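Long-range contacts in high affinity transport system protein p37 (Mycoplasma hyorhinis, PDB 3EKI), which is part of a high-affinity transport system and binds thiamine diphosphate, probably serving as its extracytoplasmic substrate-binding lipoprotein: residues 248-253 and 286-291; 238-243 and 272-277; 263-268 and 337-342; 75-80 and 95-100. All coordinates share one frame; numbering follows the deposited sequence.

Interactions 1, 2 and 3 cluster together, their centres 15 to 17 Å apart, and interaction 4 lies on the other side of the chain's centre, about 42 Å from interaction 1 between centres. Interaction 1 is backbone pairing at an edge of the mixed sheet and is partly buried. Interaction 2 touches it, since Trp240 packs against Tyr288 and Ile248, and relies on ring stacking, with one weak lysine-to-carbonyl bond. Interaction 3 uses helix 256-269 and is fully buried, with no hydrogen bond between its segments; it meets interaction 2 where Glu263 accepts from Leu277 N. Interaction 4 is also buried and without hydrogen bonds between its segments, but its chemistry is aromatic, joining a helix to the small parallel sheet.

Interaction 1 of 4, residues 248-253 and 286-291; sequences ILHGKD and NAYKQK
His250 and Gln290 sit opposite each other on two parallel strands, 248-250 and 288-290. Four backbone bonds join the strands, from Ile248 N to Ala287 O (2.8 Å) through Lys289 N to Ile248 O and His250 N to Lys289 O, ending with Lys291 N on His250 O. Take the Gln290 side chain from its root. CB meets His250 CE1 at 3.7 Å. With CG anti to the backbone N (chi1 -173°), the chain heads along the partner strand, and CG comes to 3.4 Å from His250 O. Further out, CD is 3.9 Å from Lys252 CG, and OE1 and NE2 both lie against that same methylene. The His250 ring is turned back on the turn that follows its strand: ND1 donates to Gly251 O at 2.7 Å, nearly in the ring plane, which should fix its rotation. One face of the ring lies over Gln290 CA and Lys289 O. Next along, Ile248 CD1 and Tyr288 CE2 lie 4.0 Å apart, and Tyr288 OH reaches on to Asp280. With helices 256-269 and 277-283 between the paired strands, this is a beta-alpha-beta crossover, and strand 288-290 forms one edge of the mixed sheet in a protein of the periplasmic-binding-protein clan.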
# COMPACT_ATOMS: atom_id res chain seq x y z
N ILE A 248 15.32 5.22 -14.64
CA ILE A 248 14.19 5.06 -13.75
C ILE A 248 14.15 3.69 -13.08
O ILE A 248 14.12 2.65 -13.74
CB ILE A 248 12.89 5.27 -14.54
CG1 ILE A 248 12.75 6.66 -15.15
CG2 ILE A 248 11.69 4.94 -13.67
CD1 ILE A 248 11.61 6.81 -16.13
N LEU A 249 14.13 3.71 -11.76
CA LEU A 249 13.88 2.52 -10.95
C LEU A 249 12.39 2.38 -10.68
O LEU A 249 11.72 3.37 -10.40
CB LEU A 249 14.56 2.61 -9.60
CG LEU A 249 16.06 2.76 -9.52
CD1 LEU A 249 16.49 2.67 -8.06
CD2 LEU A 249 16.78 1.71 -10.36
N HIS A 250 11.89 1.15 -10.75
CA HIS A 250 10.48 0.89 -10.63
C HIS A 250 10.25 -0.48 -9.99
O HIS A 250 11.19 -1.25 -9.87
CB HIS A 250 9.88 0.94 -12.05
CG HIS A 250 10.55 -0.04 -12.97
ND1 HIS A 250 10.11 -1.35 -13.02
CD2 HIS A 250 11.61 -0.00 -13.81
CE1 HIS A 250 10.85 -2.05 -13.87
NE2 HIS A 250 11.79 -1.25 -14.38
N GLY A 251 9.00 -0.77 -9.63
CA GLY A 251 8.63 -2.12 -9.18
C GLY A 251 8.12 -2.95 -10.34
O GLY A 251 8.29 -2.68 -11.54
N LYS A 252 7.45 -4.06 -9.99
CA LYS A 252 6.89 -4.91 -11.04
C LYS A 252 5.78 -4.20 -11.78
O LYS A 252 5.08 -3.33 -11.26
CB LYS A 252 6.33 -6.19 -10.40
CG LYS A 252 7.37 -7.07 -9.74
CD LYS A 252 6.84 -8.49 -9.54
CE LYS A 252 7.84 -9.35 -8.78
NZ LYS A 252 7.23 -10.00 -7.59
N ASP A 253 5.54 -4.60 -13.03
CA ASP A 253 4.56 -3.87 -13.81
C ASP A 253 3.13 -4.07 -13.33
O ASP A 253 2.25 -3.37 -13.83
CB ASP A 253 4.68 -4.21 -15.29
CG ASP A 253 4.42 -5.66 -15.63
OD1 ASP A 253 3.62 -6.32 -14.93
OD2 ASP A 253 5.02 -6.12 -16.63
N ASN A 286 18.13 0.10 -21.05
CA ASN A 286 19.14 0.48 -20.08
C ASN A 286 18.71 1.71 -19.27
O ASN A 286 19.41 2.11 -18.35
CB ASN A 286 20.49 0.76 -20.76
CG ASN A 286 21.19 -0.56 -21.06
OD1 ASN A 286 21.41 -1.38 -20.16
ND2 ASN A 286 21.54 -0.77 -22.32
N ALA A 287 17.58 2.28 -19.61
CA ALA A 287 17.04 3.42 -18.87
C ALA A 287 16.12 3.00 -17.74
O ALA A 287 15.52 3.82 -17.04
CB ALA A 287 16.31 4.33 -19.85
N TYR A 288 15.95 1.70 -17.52
CA TYR A 288 15.03 1.17 -16.54
C TYR A 288 15.64 0.02 -15.76
O TYR A 288 16.39 -0.78 -16.34
CB TYR A 288 13.79 0.63 -17.23
CG TYR A 288 12.91 1.66 -17.88
CD1 TYR A 288 13.09 2.08 -19.19
CD2 TYR A 288 11.87 2.23 -17.14
CE1 TYR A 288 12.26 3.03 -19.75
CE2 TYR A 288 11.05 3.17 -17.70
CZ TYR A 288 11.24 3.57 -19.00
OH TYR A 288 10.38 4.52 -19.49
N LYS A 289 15.30 -0.08 -14.49
CA LYS A 289 15.74 -1.19 -13.65
C LYS A 289 14.72 -1.43 -12.54
O LYS A 289 14.15 -0.49 -11.99
CB LYS A 289 17.11 -0.93 -13.06
CG LYS A 289 17.72 -2.13 -12.35
CD LYS A 289 19.07 -1.74 -11.76
CE LYS A 289 20.12 -1.73 -12.88
NZ LYS A 289 20.46 -3.14 -13.23
N GLN A 290 14.49 -2.70 -12.24
CA GLN A 290 13.52 -3.04 -11.19
C GLN A 290 14.23 -3.18 -9.85
O GLN A 290 14.93 -4.18 -9.59
CB GLN A 290 12.72 -4.30 -11.53
CG GLN A 290 11.58 -4.59 -10.56
CD GLN A 290 11.05 -6.01 -10.60
OE1 GLN A 290 10.59 -6.46 -11.63
NE2 GLN A 290 11.13 -6.71 -9.48
N LYS A 291 14.06 -2.18 -9.00
CA LYS A 291 14.70 -2.09 -7.70
C LYS A 291 13.88 -1.17 -6.79
O LYS A 291 13.21 -0.27 -7.29
CB LYS A 291 16.11 -1.51 -7.76
CG LYS A 291 17.13 -2.19 -8.64
CD LYS A 291 18.01 -3.17 -7.90
CE LYS A 291 18.96 -2.48 -6.93
NZ LYS A 291 19.67 -3.51 -6.10

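Interaction 2 of 4, residues 238-243 and 272-277; sequences KDWNTF and NKFTTL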
# COMPACT_ATOMS: atom_id res chain seq x y z
N LYS A 238 9.19 19.35 -20.29
CA LYS A 238 8.54 18.14 -20.80
C LYS A 238 9.40 17.40 -21.82
O LYS A 238 8.97 16.86 -22.82
CB LYS A 238 7.13 18.44 -21.32
CG LYS A 238 6.22 18.98 -20.23
CD LYS A 238 4.81 19.25 -20.67
CE LYS A 238 4.01 19.94 -19.56
NZ LYS A 238 2.63 20.27 -20.02
N ASP A 239 10.69 17.29 -21.54
CA ASP A 239 11.68 16.58 -22.33
C ASP A 239 11.84 15.17 -21.76
O ASP A 239 12.66 14.87 -20.92
CB ASP A 239 12.99 17.34 -22.36
CG ASP A 239 14.07 16.68 -23.17
OD1 ASP A 239 13.85 15.60 -23.77
OD2 ASP A 239 15.18 17.27 -23.18
N TRP A 240 10.92 14.34 -22.27
CA TRP A 240 10.81 12.96 -21.83
C TRP A 240 12.10 12.21 -22.10
O TRP A 240 12.60 11.49 -21.23
CB TRP A 240 9.61 12.26 -22.51
CG TRP A 240 9.61 10.78 -22.22
CD1 TRP A 240 9.75 9.79 -23.14
CD2 TRP A 240 9.44 10.14 -20.94
NE1 TRP A 240 9.69 8.57 -22.53
CE2 TRP A 240 9.51 8.75 -21.19
CE3 TRP A 240 9.25 10.57 -19.63
CZ2 TRP A 240 9.39 7.83 -20.15
CZ3 TRP A 240 9.14 9.65 -18.61
CH2 TRP A 240 9.21 8.27 -18.87
N ASN A 241 12.68 12.30 -23.28
CA ASN A 241 13.90 11.59 -23.60
C ASN A 241 15.00 11.87 -22.60
O ASN A 241 15.62 10.96 -22.07
CB ASN A 241 14.36 11.99 -25.00
CG ASN A 241 15.60 11.22 -25.39
OD1 ASN A 241 15.60 9.99 -25.30
ND2 ASN A 241 16.64 11.89 -25.83
N THR A 242 15.19 13.15 -22.31
CA THR A 242 16.23 13.53 -21.37
C THR A 242 15.91 13.06 -19.95
O THR A 242 16.80 12.55 -19.25
CB THR A 242 16.43 15.06 -21.38
OG1 THR A 242 16.86 15.43 -22.70
CG2 THR A 242 17.50 15.44 -20.38
N PHE A 243 14.63 13.24 -19.60
CA PHE A 243 14.19 12.81 -18.27
C PHE A 243 14.40 11.32 -18.05
O PHE A 243 15.08 10.83 -17.15
CB PHE A 243 12.74 13.20 -18.08
CG PHE A 243 12.19 12.89 -16.70
CD1 PHE A 243 11.52 11.71 -16.46
CD2 PHE A 243 12.35 13.80 -15.67
CE1 PHE A 243 11.01 11.48 -15.20
CE2 PHE A 243 11.85 13.57 -14.40
CZ PHE A 243 11.19 12.38 -14.16
N ASN A 272 2.09 13.15 -25.22
CA ASN A 272 2.45 12.76 -26.57
C ASN A 272 3.81 12.11 -26.61
O ASN A 272 4.23 11.51 -27.61
CB ASN A 272 2.28 13.97 -27.51
CG ASN A 272 0.92 14.63 -27.29
OD1 ASN A 272 -0.11 13.96 -27.06
ND2 ASN A 272 0.83 15.96 -27.34
N LYS A 273 4.60 12.10 -25.52
CA LYS A 273 5.96 11.62 -25.75
C LYS A 273 6.14 10.12 -25.71
O LYS A 273 7.18 9.67 -26.22
CB LYS A 273 6.91 12.25 -24.71
CG LYS A 273 6.93 13.76 -24.71
CD LYS A 273 7.40 14.35 -26.02
CE LYS A 273 8.04 15.71 -25.82
NZ LYS A 273 7.05 16.79 -25.56
N PHE A 274 5.23 9.38 -25.09
CA PHE A 274 5.28 7.92 -25.08
C PHE A 274 3.90 7.29 -24.88
O PHE A 274 2.96 7.96 -24.45
CB PHE A 274 6.22 7.41 -23.98
CG PHE A 274 5.76 7.58 -22.56
CD1 PHE A 274 5.08 6.59 -21.87
CD2 PHE A 274 5.99 8.77 -21.88
CE1 PHE A 274 4.65 6.75 -20.57
CE2 PHE A 274 5.56 8.92 -20.58
CZ PHE A 274 4.89 7.94 -19.90
N THR A 275 3.66 6.02 -25.17
CA THR A 275 2.42 5.28 -25.02
C THR A 275 2.24 4.62 -23.66
O THR A 275 1.38 4.89 -22.84
CB THR A 275 2.37 4.16 -26.09
OG1 THR A 275 3.53 3.32 -25.86
CG2 THR A 275 2.48 4.69 -27.49
N THR A 276 3.24 3.71 -23.33
CA THR A 276 3.26 3.08 -22.03
C THR A 276 4.71 2.96 -21.59
O THR A 276 5.61 2.92 -22.44
CB THR A 276 2.66 1.66 -21.99
OG1 THR A 276 3.47 0.82 -22.82
CG2 THR A 276 1.25 1.65 -22.52
N LEU A 277 4.89 2.85 -20.28
CA LEU A 277 6.23 2.60 -19.78
C LEU A 277 6.78 1.28 -20.29
O LEU A 277 7.97 1.14 -20.61
CB LEU A 277 6.29 2.64 -18.26
CG LEU A 277 6.21 3.97 -17.54
CD1 LEU A 277 6.73 3.77 -16.13
CD2 LEU A 277 6.98 5.07 -18.25
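Phe274 lies over one face of the Trp240 indole in a face-to-face stack, the centroid of its ring 4.5 Å from that of the six-membered indole ring and the planes 26° apart. Phe274 CD2 stands over the middle of the indole, 3.6 Å from Trp240 CE2, while Trp240 CZ2 falls toward the rim of the phenyl face. At the phenyl's edge, in its plane, is Thr276 CA from its own loop. Leu277 adds a methyl, CD2, at 3.9 Å from Trp240 CH2, coming in obliquely. The indole nitrogen NE1 bonds to Asp280, and the Phe270 ring also meets the indole.

The loop 272-277 joins helix 256-269 to helix 277-283, for which Thr276 is the N-cap. On the other side of the contact, a Schellman motif at Lys238 closes helix 225-236, and Asp239 immediately caps the next helix: Thr242 N donates to Asp239 OD1 at 3.2 Å, from above the carboxylate plane. Trp240 is thus the first residue of helix 240-245, its CG anti to the backbone N (chi1 172°), which swings the indole out over the loop. Lys273 covers its root, CB to Trp240 CB at 3.5 Å. Bent at chi2 and chi4, the lysine brings NZ to Lys238 O for a weak bond of 3.3 Å, and NZ also binds a glycerol molecule, probably from the crystallisation liquor.

Interaction 3 of 4, residues 263-268 and 337-342; sequences ETILKN and VTNPIP
The segment 337-342, which follows strand 331-337 of the mixed sheet and leads to strand 345-349 of the antiparallel sheet, meets helix 256-269 through Thr338 and Ile265. This linker runs from one sheet to another, consistent with a connection between the lobes of a two-lobed binding protein. The helix faces it with one aliphatic branch. The torsion that sets Ile265 CG1 anti to the carbonyl carbon (chi1 -65°) turns this branch toward Thr338 CA, 3.8 Å away, and CD1 goes on to Asn339 N at 4.1 Å. Thr338 answers with its carbon side: CB is 3.9 Å from Ile265 CG1 and the methyl CG2 is 4.0 Å from the same atom. Its hydroxyl is taken up by its own chain and strand 217-223: it donates to Asn339 O at 2.8 Å and is bonded to Gly217 N. The Asn339 amide is held by outside partners, OD1 by Tyr162 N and ND2 by Ala401 O, the latter on helix 390-402. Thr264 adds a loose touch through CG2; its OG1 is hydrogen-bonded to Ile402 O and Lys260 O. No hydrogen bond joins the two segments, and Val337 O, buried under Ile265 CG1 at 3.9 Å, has no polar partner in the model.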
# COMPACT_ATOMS: atom_id res chain seq x y z
N GLU A 263 3.36 5.79 -13.75
CA GLU A 263 3.20 5.81 -15.20
C GLU A 263 2.14 6.81 -15.62
O GLU A 263 2.31 7.60 -16.55
CB GLU A 263 2.84 4.41 -15.72
CG GLU A 263 2.34 4.37 -17.17
CD GLU A 263 2.11 2.94 -17.58
OE1 GLU A 263 2.66 2.45 -18.57
OE2 GLU A 263 1.34 2.25 -16.85
N THR A 264 0.99 6.84 -14.94
CA THR A 264 -0.07 7.79 -15.22
C THR A 264 0.40 9.24 -15.07
O THR A 264 0.12 10.07 -15.95
CB THR A 264 -1.27 7.57 -14.26
OG1 THR A 264 -1.83 6.28 -14.54
CG2 THR A 264 -2.38 8.57 -14.50
N ILE A 265 1.10 9.56 -13.98
CA ILE A 265 1.60 10.93 -13.83
C ILE A 265 2.55 11.35 -14.97
O ILE A 265 2.43 12.45 -15.50
CB ILE A 265 2.30 11.08 -12.47
CG1 ILE A 265 1.35 10.90 -11.27
CG2 ILE A 265 3.01 12.41 -12.35
CD1 ILE A 265 0.09 11.74 -11.33
N LEU A 266 3.46 10.46 -15.34
CA LEU A 266 4.42 10.69 -16.42
C LEU A 266 3.74 10.86 -17.75
O LEU A 266 4.13 11.73 -18.54
CB LEU A 266 5.45 9.55 -16.45
CG LEU A 266 6.38 9.44 -15.24
CD1 LEU A 266 7.34 8.28 -15.37
CD2 LEU A 266 7.16 10.73 -15.02
N LYS A 267 2.74 10.02 -18.02
CA LYS A 267 1.96 10.19 -19.23
C LYS A 267 1.17 11.48 -19.25
O LYS A 267 1.11 12.16 -20.30
CB LYS A 267 1.01 8.98 -19.39
CG LYS A 267 0.19 9.03 -20.67
CD LYS A 267 0.55 7.85 -21.56
CE LYS A 267 -0.16 6.57 -21.15
NZ LYS A 267 0.76 5.57 -20.51
N ASN A 268 0.56 11.90 -18.14
CA ASN A 268 -0.20 13.12 -18.06
C ASN A 268 0.70 14.36 -18.16
O ASN A 268 0.25 15.41 -18.63
CB ASN A 268 -1.02 13.17 -16.78
CG ASN A 268 -2.17 12.17 -16.84
OD1 ASN A 268 -2.45 11.63 -17.92
ND2 ASN A 268 -2.82 11.91 -15.72
N VAL A 337 4.01 13.46 -6.03
CA VAL A 337 3.30 12.22 -5.66
C VAL A 337 2.30 11.87 -6.75
O VAL A 337 2.20 12.55 -7.79
CB VAL A 337 2.63 12.30 -4.29
CG1 VAL A 337 3.73 12.58 -3.26
CG2 VAL A 337 1.52 13.31 -4.20
N THR A 338 1.52 10.82 -6.56
CA THR A 338 0.55 10.42 -7.58
C THR A 338 -0.88 10.71 -7.13
O THR A 338 -1.13 11.23 -6.05
CB THR A 338 0.65 8.93 -7.93
OG1 THR A 338 0.12 8.14 -6.83
CG2 THR A 338 2.09 8.47 -8.15
N ASN A 339 -1.84 10.34 -7.98
CA ASN A 339 -3.25 10.34 -7.67
C ASN A 339 -3.50 9.21 -6.66
O ASN A 339 -2.69 8.30 -6.56
CB ASN A 339 -4.09 10.16 -8.92
CG ASN A 339 -3.95 11.25 -9.96
OD1 ASN A 339 -3.71 12.40 -9.61
ND2 ASN A 339 -4.11 10.87 -11.22
N PRO A 340 -4.58 9.35 -5.91
CA PRO A 340 -4.84 8.39 -4.82
C PRO A 340 -5.74 7.22 -5.19
O PRO A 340 -6.66 7.37 -5.99
CB PRO A 340 -5.58 9.32 -3.86
CG PRO A 340 -6.41 10.18 -4.76
CD PRO A 340 -5.57 10.42 -5.99
N ILE A 341 -5.44 6.07 -4.55
CA ILE A 341 -6.33 4.90 -4.73
C ILE A 341 -6.62 4.28 -3.38
O ILE A 341 -5.96 4.59 -2.39
CB ILE A 341 -5.70 3.86 -5.67
CG1 ILE A 341 -4.42 3.22 -5.16
CG2 ILE A 341 -5.51 4.48 -7.06
CD1 ILE A 341 -3.90 2.07 -5.99
N PRO A 342 -7.63 3.42 -3.25
CA PRO A 342 -7.97 2.93 -1.90
C PRO A 342 -6.92 2.04 -1.26
O PRO A 342 -6.15 1.39 -1.94
CB PRO A 342 -9.22 2.08 -2.17
CG PRO A 342 -9.79 2.69 -3.43
CD PRO A 342 -8.54 2.91 -4.29

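Interaction 4 of 4, residues 75-80 and 95-100; sequences NFKKEF and DVDFKV
Val96 O takes a hydrogen bond from Asn81 ND2, one turn further along the helix, and Lys77 CG rests against it at 3.6 Å with CD close by. Lys77 reaches out across the start of the strand, past Val96 O toward Asp97, but its NZ stays 4.4 Å from Asp97 OD1, too far for a salt bridge; NZ has a long, weak ion pair with Glu74 in its own helix. The rest of the contact is aromatic. Phe98 leans in from the strand with its edge toward the face of Phe80, planes at 70° and CZ 3.5 Å from Phe80 CG, offset toward the rim. Phe76 meets one face of the same Phe98 ring, its CD1 standing over the centre, with the two planes at 57° and CE1 3.6 Å from Phe98 CE2. Having CG anti to the backbone N (chi1 171°) also sends Phe80 toward Val96, where CE1 presses on the methyl CG2 at 3.3 Å, a tight fit. Beyond the cluster, Phe76 meets the rings of Phe48 and Phe364. Helix 64-85 packs roughly antiparallel on strand 97-103 as the helical connection of a beta-alpha-beta crossover from strand 45-51 to this parallel neighbour, while helix 354-369 packs on Phe76, Phe80 and Val96.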
# COMPACT_ATOMS: atom_id res chain seq x y z
N ASN A 75 -8.66 -12.83 19.95
CA ASN A 75 -9.53 -11.68 20.11
C ASN A 75 -10.65 -11.66 19.07
O ASN A 75 -11.79 -11.27 19.36
CB ASN A 75 -8.70 -10.41 19.96
CG ASN A 75 -7.80 -10.15 21.15
OD1 ASN A 75 -7.89 -10.81 22.17
ND2 ASN A 75 -6.91 -9.16 21.03
N PHE A 76 -10.32 -12.08 17.86
CA PHE A 76 -11.27 -12.10 16.77
C PHE A 76 -12.40 -13.11 17.02
O PHE A 76 -13.58 -12.80 16.90
CB PHE A 76 -10.58 -12.47 15.44
CG PHE A 76 -11.33 -11.94 14.23
CD1 PHE A 76 -12.44 -12.57 13.73
CD2 PHE A 76 -10.89 -10.79 13.59
CE1 PHE A 76 -13.15 -12.08 12.67
CE2 PHE A 76 -11.61 -10.28 12.54
CZ PHE A 76 -12.74 -10.91 12.06
N LYS A 77 -11.95 -14.31 17.40
CA LYS A 77 -12.95 -15.35 17.70
C LYS A 77 -13.90 -14.94 18.81
O LYS A 77 -15.11 -15.16 18.74
CB LYS A 77 -12.21 -16.63 18.05
CG LYS A 77 -13.05 -17.80 18.48
CD LYS A 77 -12.22 -19.05 18.78
CE LYS A 77 -11.46 -18.91 20.09
NZ LYS A 77 -10.77 -20.17 20.49
N LYS A 78 -13.35 -14.34 19.87
CA LYS A 78 -14.24 -13.94 20.97
C LYS A 78 -15.23 -12.87 20.59
O LYS A 78 -16.41 -12.90 20.93
CB LYS A 78 -13.41 -13.51 22.18
CG LYS A 78 -12.47 -14.52 22.76
CD LYS A 78 -13.14 -15.84 23.11
CE LYS A 78 -14.03 -15.67 24.35
NZ LYS A 78 -14.63 -16.98 24.78
N GLU A 79 -14.82 -11.80 19.89
CA GLU A 79 -15.73 -10.75 19.48
C GLU A 79 -16.73 -11.24 18.44
O GLU A 79 -17.90 -10.91 18.53
CB GLU A 79 -14.94 -9.56 18.93
CG GLU A 79 -15.76 -8.40 18.39
CD GLU A 79 -16.63 -7.68 19.39
OE1 GLU A 79 -16.29 -7.74 20.59
OE2 GLU A 79 -17.64 -7.05 19.04
N PHE A 80 -16.23 -12.03 17.49
CA PHE A 80 -17.12 -12.55 16.45
C PHE A 80 -18.26 -13.33 17.13
O PHE A 80 -19.40 -13.16 16.72
CB PHE A 80 -16.41 -13.43 15.42
CG PHE A 80 -17.33 -14.16 14.46
CD1 PHE A 80 -17.88 -15.41 14.72
CD2 PHE A 80 -17.67 -13.55 13.26
CE1 PHE A 80 -18.76 -16.01 13.87
CE2 PHE A 80 -18.51 -14.17 12.35
CZ PHE A 80 -19.02 -15.40 12.67
N ASP A 95 -20.87 -22.03 16.41
CA ASP A 95 -19.80 -21.09 16.73
C ASP A 95 -18.63 -21.31 15.78
O ASP A 95 -18.40 -22.40 15.29
CB ASP A 95 -19.36 -21.25 18.17
CG ASP A 95 -20.28 -20.62 19.19
OD1 ASP A 95 -21.27 -19.94 18.87
OD2 ASP A 95 -20.04 -20.79 20.40
N VAL A 96 -17.85 -20.25 15.55
CA VAL A 96 -16.80 -20.25 14.54
C VAL A 96 -15.41 -20.16 15.16
O VAL A 96 -15.19 -19.36 16.07
CB VAL A 96 -17.02 -19.06 13.58
CG1 VAL A 96 -15.97 -19.06 12.50
CG2 VAL A 96 -18.42 -19.19 12.98
N ASP A 97 -14.51 -20.98 14.64
CA ASP A 97 -13.09 -20.94 14.94
C ASP A 97 -12.34 -20.16 13.86
O ASP A 97 -12.70 -20.22 12.68
CB ASP A 97 -12.47 -22.34 14.98
CG ASP A 97 -11.02 -22.31 15.42
OD1 ASP A 97 -10.73 -21.50 16.32
OD2 ASP A 97 -10.20 -23.05 14.86
N PHE A 98 -11.30 -19.42 14.24
CA PHE A 98 -10.53 -18.65 13.26
C PHE A 98 -9.06 -19.06 13.25
O PHE A 98 -8.47 -19.21 14.32
CB PHE A 98 -10.64 -17.16 13.56
CG PHE A 98 -12.05 -16.63 13.30
CD1 PHE A 98 -13.03 -16.73 14.27
CD2 PHE A 98 -12.36 -16.03 12.07
CE1 PHE A 98 -14.31 -16.26 14.04
CE2 PHE A 98 -13.62 -15.55 11.85
CZ PHE A 98 -14.59 -15.64 12.83
N LYS A 99 -8.55 -19.20 12.03
CA LYS A 99 -7.22 -19.72 11.77
C LYS A 99 -6.56 -18.83 10.71
O LYS A 99 -7.27 -18.05 10.11
CB LYS A 99 -7.23 -21.18 11.30
CG LYS A 99 -7.98 -22.13 12.23
CD LYS A 99 -7.82 -23.55 11.70
CE LYS A 99 -9.16 -24.25 11.52
NZ LYS A 99 -9.01 -25.47 10.66
N VAL A 100 -5.26 -18.97 10.52
CA VAL A 100 -4.55 -18.38 9.39
C VAL A 100 -3.80 -19.50 8.67
O VAL A 100 -3.52 -20.57 9.21
CB VAL A 100 -3.55 -17.26 9.73
CG1 VAL A 100 -4.25 -16.05 10.33
CG2 VAL A 100 -2.47 -17.75 10.69